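Local atomic coordinates of pumilio domain-containing protein C56F2.08c (Schizosaccharomyces pombe, PDB entry 6NX5), a protein that probably binds AU-rich regions in the 3' untranslated regions of messenger RNAs, and is represented here by its RNA recognition motif (RRM) domain. Residues N29-W34 against I43-S48; M5-N10 against D39-V44. All coordinates share one frame; numbering follows the deposited sequence. Where two conformers were deposited one is given.

Interaction 1. Residues N29-W34 against I43-S48; sequences NVKDIW and IVSYES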
loop_
_atom_site.group_PDB
_atom_site.type_symbol
_atom_site.label_atom_id
_atom_site.label_comp_id
_atom_site.label_asym_id
_atom_site.label_seq_id
_atom_site.Cartn_x
_atom_site.Cartn_y
_atom_site.Cartn_z
ATOM N N ASN A 29 6.814 14.722 -8.231
ATOM C CA ASN A 29 5.534 15.299 -7.822
ATOM C C ASN A 29 4.743 14.215 -7.102
ATOM O O ASN A 29 4.188 13.318 -7.734
ATOM C CB ASN A 29 4.765 15.833 -9.025
ATOM C CG ASN A 29 5.471 16.997 -9.707
ATOM O OD1 ASN A 29 5.848 16.904 -10.877
ATOM N ND2 ASN A 29 5.653 18.097 -8.980
ATOM N N VAL A 30 4.687 14.296 -5.771
ATOM C CA VAL A 30 3.911 13.324 -5.008
ATOM C C VAL A 30 2.430 13.540 -5.280
ATOM O O VAL A 30 1.904 14.648 -5.101
ATOM C CB VAL A 30 4.215 13.445 -3.510
ATOM C CG1 VAL A 30 3.303 12.520 -2.698
ATOM C CG2 VAL A 30 5.692 13.153 -3.240
ATOM N N LYS A 31 1.744 12.478 -5.689
ATOM C CA LYS A 31 0.342 12.579 -6.080
ATOM C C LYS A 31 -0.599 12.403 -4.901
ATOM O O LYS A 31 -1.632 13.076 -4.831
ATOM C CB LYS A 31 0.015 11.542 -7.163
ATOM C CG LYS A 31 -1.241 11.844 -7.982
ATOM C CD LYS A 31 -2.485 11.215 -7.387
ATOM C CE LYS A 31 -3.755 11.769 -8.026
ATOM N NZ LYS A 31 -4.982 11.487 -7.217
ATOM N N ASP A 32 -0.259 11.518 -3.969
ATOM C CA ASP A 32 -1.118 11.220 -2.835
ATOM C C ASP A 32 -0.263 10.518 -1.800
ATOM O O ASP A 32 0.761 9.913 -2.134
ATOM C CB ASP A 32 -2.300 10.327 -3.231
ATOM C CG ASP A 32 -3.489 11.114 -3.741
ATOM O OD1 ASP A 32 -3.870 12.116 -3.102
ATOM O OD2 ASP A 32 -4.028 10.739 -4.800
ATOM N N ILE A 33 -0.701 10.605 -0.549
ATOM C CA ILE A 33 -0.088 9.887 0.568
ATOM C C ILE A 33 -1.213 9.319 1.418
ATOM O O ILE A 33 -2.195 10.016 1.685
ATOM C CB ILE A 33 0.821 10.793 1.420
ATOM C CG1 ILE A 33 1.978 11.309 0.570
ATOM C CG2 ILE A 33 1.337 10.042 2.652
ATOM C CD1 ILE A 33 2.692 12.475 1.204
ATOM N N TRP A 34 -1.092 8.051 1.806
ATOM C CA TRP A 34 -1.974 7.423 2.783
ATOM C C TRP A 34 -1.141 6.908 3.950
ATOM O O TRP A 34 -0.066 6.337 3.751
ATOM C CB TRP A 34 -2.746 6.248 2.189
ATOM C CG TRP A 34 -3.642 6.588 1.051
ATOM C CD1 TRP A 34 -4.983 6.781 1.110
ATOM C CD2 TRP A 34 -3.269 6.737 -0.319
ATOM N NE1 TRP A 34 -5.478 7.057 -0.143
ATOM C CE2 TRP A 34 -4.441 7.040 -1.039
ATOM C CE3 TRP A 34 -2.059 6.652 -1.010
ATOM C CZ2 TRP A 34 -4.441 7.247 -2.413
ATOM C CZ3 TRP A 34 -2.062 6.851 -2.387
ATOM C CH2 TRP A 34 -3.246 7.151 -3.068
ATOM N N ILE A 43 1.800 4.779 2.304
ATOM C CA ILE A 43 1.763 4.559 0.863
ATOM C C ILE A 43 1.923 5.907 0.191
ATOM O O ILE A 43 1.252 6.878 0.568
ATOM C CB ILE A 43 0.454 3.892 0.401
ATOM C CG1 ILE A 43 0.343 2.506 1.018
ATOM C CG2 ILE A 43 0.435 3.808 -1.129
ATOM C CD1 ILE A 43 -1.045 1.924 0.911
ATOM N N VAL A 44 2.823 5.971 -0.793
ATOM C CA VAL A 44 3.146 7.204 -1.495
ATOM C C VAL A 44 2.967 6.944 -2.978
ATOM O O VAL A 44 3.468 5.937 -3.494
ATOM C CB VAL A 44 4.588 7.665 -1.227
ATOM C CG1 VAL A 44 4.879 8.944 -1.997
ATOM C CG2 VAL A 44 4.849 7.835 0.261
ATOM N N SER A 45 2.257 7.833 -3.666
ATOM C CA SER A 45 2.023 7.677 -5.094
ATOM C C SER A 45 2.695 8.784 -5.890
ATOM O O SER A 45 2.719 9.948 -5.473
ATOM C CB SER A 45 0.524 7.651 -5.421
ATOM O OG SER A 45 -0.062 8.924 -5.243
ATOM N N TYR A 46 3.245 8.392 -7.038
ATOM C CA TYR A 46 3.711 9.279 -8.093
ATOM C C TYR A 46 2.995 8.917 -9.382
ATOM O O TYR A 46 2.813 7.730 -9.688
ATOM C CB TYR A 46 5.201 9.133 -8.359
ATOM C CG TYR A 46 6.142 9.506 -7.257
ATOM C CD1 TYR A 46 6.676 8.529 -6.430
ATOM C CD2 TYR A 46 6.588 10.822 -7.097
ATOM C CE1 TYR A 46 7.594 8.847 -5.437
ATOM C CE2 TYR A 46 7.514 11.148 -6.094
ATOM C CZ TYR A 46 8.010 10.163 -5.277
ATOM O OH TYR A 46 8.919 10.472 -4.291
ATOM N N GLU A 47 2.660 9.920 -10.191
ATOM C CA GLU A 47 2.123 9.602 -11.508
ATOM C C GLU A 47 3.186 8.953 -12.394
ATOM O O GLU A 47 2.883 8.014 -13.138
ATOM C CB GLU A 47 1.551 10.856 -12.175
ATOM C CG GLU A 47 0.703 10.578 -13.406
ATOM C CD GLU A 47 -0.712 10.126 -13.074
ATOM O OE1 GLU A 47 -1.660 10.610 -13.729
ATOM O OE2 GLU A 47 -0.878 9.287 -12.162
ATOM N N SER A 48 4.445 9.396 -12.297
ATOM C CA SER A 48 5.522 8.901 -13.162
ATOM C C SER A 48 6.271 7.737 -12.539
ATOM O O SER A 48 6.784 7.849 -11.416
ATOM C CB SER A 48 6.539 9.998 -13.503
ATOM O OG SER A 48 5.890 11.183 -13.931
HETATM O O HOH W 1 2.740 12.611 -9.596
#
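W34 and I43 face each other as an antiparallel hydrogen-bonded pair. W34 N gives its hydrogen to I43 O at 2.9 Å, and I43 N returns one to W34 O at 2.8 Å. Further along, K31 N reaches S45 O at 2.7 Å, and S45 N reaches D32 O at 3.0 Å.

A water links N29 O to E47 N where the strands part. K31 NZ forms a salt bridge with D32 OD2, met on the syn side at 2.7 Å.

Apolar contacts lie on both faces. V30 CG1 meets V44 CG1 on the helix side, and V30 CG2 touches Y46 CE2. On the other face W34 has CG anti to its carbonyl carbon (chi1 -61°). This brings indole CE3 to 3.8 Å from I43 CG2 and sets CZ3 near S45 CB. Without the indole, as with an alanine at W34, I43 CG2 and S45 CB would probably lose their cover, and M5 of this chain and M5 of the second subunit a packing partner.

Backbone bonds thus join the hairpin of the RRM sheet. V30, I33 and V44 give it an apolar face toward helix 17-24, while W34, I43, S45 and D32 make a mixed apolar and polar face.

Interaction 2. Residues M5-N10 against D39-V44; sequences MLYVSN and DNSAIV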
loop_
_atom_site.group_PDB
_atom_site.type_symbol
_atom_site.label_atom_id
_atom_site.label_comp_id
_atom_site.label_asym_id
_atom_site.label_seq_id
_atom_site.Cartn_x
_atom_site.Cartn_y
_atom_site.Cartn_z
ATOM N N MET A 5 2.878 3.229 -7.054
ATOM C CA MET A 5 2.695 3.180 -5.609
ATOM C C MET A 5 3.953 2.662 -4.936
ATOM O O MET A 5 4.525 1.651 -5.371
ATOM C CB MET A 5 1.526 2.275 -5.223
ATOM C CG MET A 5 0.188 2.740 -5.765
ATOM S SD MET A 5 -0.411 4.078 -4.716
ATOM C CE MET A 5 -2.163 4.030 -4.998
ATOM N N LEU A 6 4.357 3.352 -3.877
ATOM C CA LEU A 6 5.440 2.918 -2.992
ATOM C C LEU A 6 4.851 2.586 -1.638
ATOM O O LEU A 6 4.089 3.386 -1.077
ATOM C CB LEU A 6 6.500 4.005 -2.826
ATOM C CG LEU A 6 7.193 4.514 -4.090
ATOM C CD1 LEU A 6 8.131 5.647 -3.743
ATOM C CD2 LEU A 6 7.960 3.423 -4.814
ATOM N N TYR A 7 5.206 1.415 -1.120
ATOM C CA TYR A 7 4.878 1.013 0.239
ATOM C C TYR A 7 6.091 1.304 1.113
ATOM O O TYR A 7 7.171 0.761 0.878
ATOM C CB TYR A 7 4.491 -0.468 0.290
ATOM C CG TYR A 7 4.331 -0.992 1.701
ATOM C CD1 TYR A 7 3.313 -0.534 2.525
ATOM C CD2 TYR A 7 5.227 -1.910 2.205
ATOM C CE1 TYR A 7 3.182 -1.011 3.819
ATOM C CE2 TYR A 7 5.111 -2.384 3.489
ATOM C CZ TYR A 7 4.092 -1.929 4.285
ATOM O OH TYR A 7 3.985 -2.422 5.562
ATOM N N VAL A 8 5.912 2.182 2.093
ATOM C CA VAL A 8 7.006 2.663 2.930
ATOM C C VAL A 8 6.815 2.102 4.330
ATOM O O VAL A 8 5.751 2.273 4.934
ATOM C CB VAL A 8 7.055 4.203 2.941
ATOM C CG1 VAL A 8 8.295 4.706 3.697
ATOM C CG2 VAL A 8 7.033 4.749 1.516
ATOM N N SER A 9 7.853 1.452 4.862
ATOM C CA SER A 9 7.753 0.840 6.177
ATOM C C SER A 9 8.982 1.187 7.008
ATOM O O SER A 9 9.993 1.697 6.510
ATOM C CB SER A 9 7.555 -0.686 6.081
ATOM O OG SER A 9 8.558 -1.321 5.314
ATOM N N ASN A 10 8.854 0.927 8.305
ATOM C CA ASN A 10 9.861 1.291 9.310
ATOM C C ASN A 10 10.054 2.801 9.381
ATOM O O ASN A 10 11.177 3.302 9.434
ATOM C CB ASN A 10 11.202 0.595 9.077
ATOM C CG ASN A 10 12.053 0.580 10.336
ATOM O OD1 ASN A 10 11.518 0.728 11.432
ATOM N ND2 ASN A 10 13.365 0.413 10.187
ATOM N N ASP A 39 0.180 1.567 12.441
ATOM C CA ASP A 39 1.478 1.041 12.047
ATOM C C ASP A 39 2.373 2.169 11.534
ATOM O O ASP A 39 1.910 3.211 11.061
ATOM C CB ASP A 39 1.330 -0.040 10.978
ATOM C CG ASP A 39 2.589 -0.868 10.815
ATOM O OD1 ASP A 39 3.262 -1.122 11.839
ATOM O OD2 ASP A 39 2.909 -1.257 9.670
ATOM N N ASN A 40 3.677 1.953 11.645
ATOM C CA ASN A 40 4.652 2.931 11.185
ATOM C C ASN A 40 4.925 2.762 9.693
ATOM O O ASN A 40 6.074 2.645 9.263
ATOM C CB ASN A 40 5.940 2.823 12.007
ATOM C CG ASN A 40 6.603 1.451 11.915
ATOM O OD1 ASN A 40 5.937 0.433 11.742
ATOM N ND2 ASN A 40 7.937 1.423 12.041
ATOM N N SER A 41 3.859 2.750 8.885
ATOM C CA SER A 41 3.988 2.574 7.441
ATOM C C SER A 41 3.095 3.561 6.696
ATOM O O SER A 41 2.187 4.177 7.263
ATOM C CB SER A 41 3.646 1.135 7.014
ATOM O OG SER A 41 4.459 0.196 7.692
ATOM N N ALA A 42 3.364 3.712 5.399
ATOM C CA ALA A 42 2.601 4.635 4.571
ATOM C C ALA A 42 2.671 4.184 3.117
ATOM O O ALA A 42 3.458 3.309 2.745
ATOM C CB ALA A 42 3.113 6.076 4.713
ATOM N N ILE A 43 1.800 4.779 2.304
ATOM C CA ILE A 43 1.763 4.559 0.863
ATOM C C ILE A 43 1.923 5.907 0.191
ATOM O O ILE A 43 1.252 6.878 0.568
ATOM C CB ILE A 43 0.454 3.892 0.401
ATOM C CG1 ILE A 43 0.343 2.506 1.018
ATOM C CG2 ILE A 43 0.435 3.808 -1.129
ATOM C CD1 ILE A 43 -1.045 1.924 0.911
ATOM N N VAL A 44 2.823 5.971 -0.793
ATOM C CA VAL A 44 3.146 7.204 -1.495
ATOM C C VAL A 44 2.967 6.944 -2.978
ATOM O O VAL A 44 3.468 5.937 -3.494
ATOM C CB VAL A 44 4.588 7.665 -1.227
ATOM C CG1 VAL A 44 4.879 8.944 -1.997
ATOM C CG2 VAL A 44 4.849 7.835 0.261
HETATM O O HOH W 2 2.091 -2.232 7.154
HETATM O O HOH W 3 6.573 -0.764 9.397
#
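L6 and V44 exchange two backbone hydrogen bonds: L6 N to V44 O at 2.8 Å, and V44 N to L6 O at 2.9 Å. V8 and A42 form the next such pair, with V8 N to A42 O and A42 N to V8 O both at 2.8 Å. Y7 and I43 sit between them as a non-hydrogen-bonded pair, and I43 CA adds a CA-H...O contact to L6 O.

Around S41, side chains and water carry the polar contacts. S41 OG donates to D39 OD2 at 2.9 Å, coming from above the carboxylate plane. One water joins Y7 OH to the same OD2 and lies at the edge of the Y7 ring, in its plane. Y7 extends this way because its CG is anti to the backbone N (chi1 172°), which carries the ring along S41 CB. A second water accepts from N10 N and donates to N40 OD1 and S41 OG. The side chains of N10 and N40 run side by side, their amide planes 79° apart. Their ND2 groups bond to P70 O and L11 O respectively. The chain bends at N40 in an inverse gamma turn, closed by a weak bond from S41 N to D39 O.

Packing divides between two faces. On one, V8 CG2 meets V44 CG2 at 4.0 Å, and helix 17-24 covers L6, V8, A42 and V44. On the other, M5 SD lies 3.7 Å from I43 CG2. There the Y7 ring stacks on Y7 of the second subunit.

Strands 4-9 and 42-46 are the central pair of the four-stranded antiparallel RRM sheet. Their Y7 face is the one that RRM domains commonly use for RNA, but here it meets another copy of the protein.

Strand 42-46 serves both interactions, with I43 and V44 shared. Interaction 1 joins it to strand 30-35, outermost within this chain; interaction 2 joins it to the inner strand 4-9. Interaction 2 has no fully exposed residue and keeps its water-mediated polar network at the loop end. Interaction 1 is more open, with N29, K31 and E47 at the surface, and its salt bridge lies within one strand. The two meet on both faces: M5 packs on W34 and S45, while L6 packs on Y46. V44 faces helix 17-24 in both. On the opposite face I43 of each subunit packs on I43 of the other, and W34 continues the sheet into the second subunit.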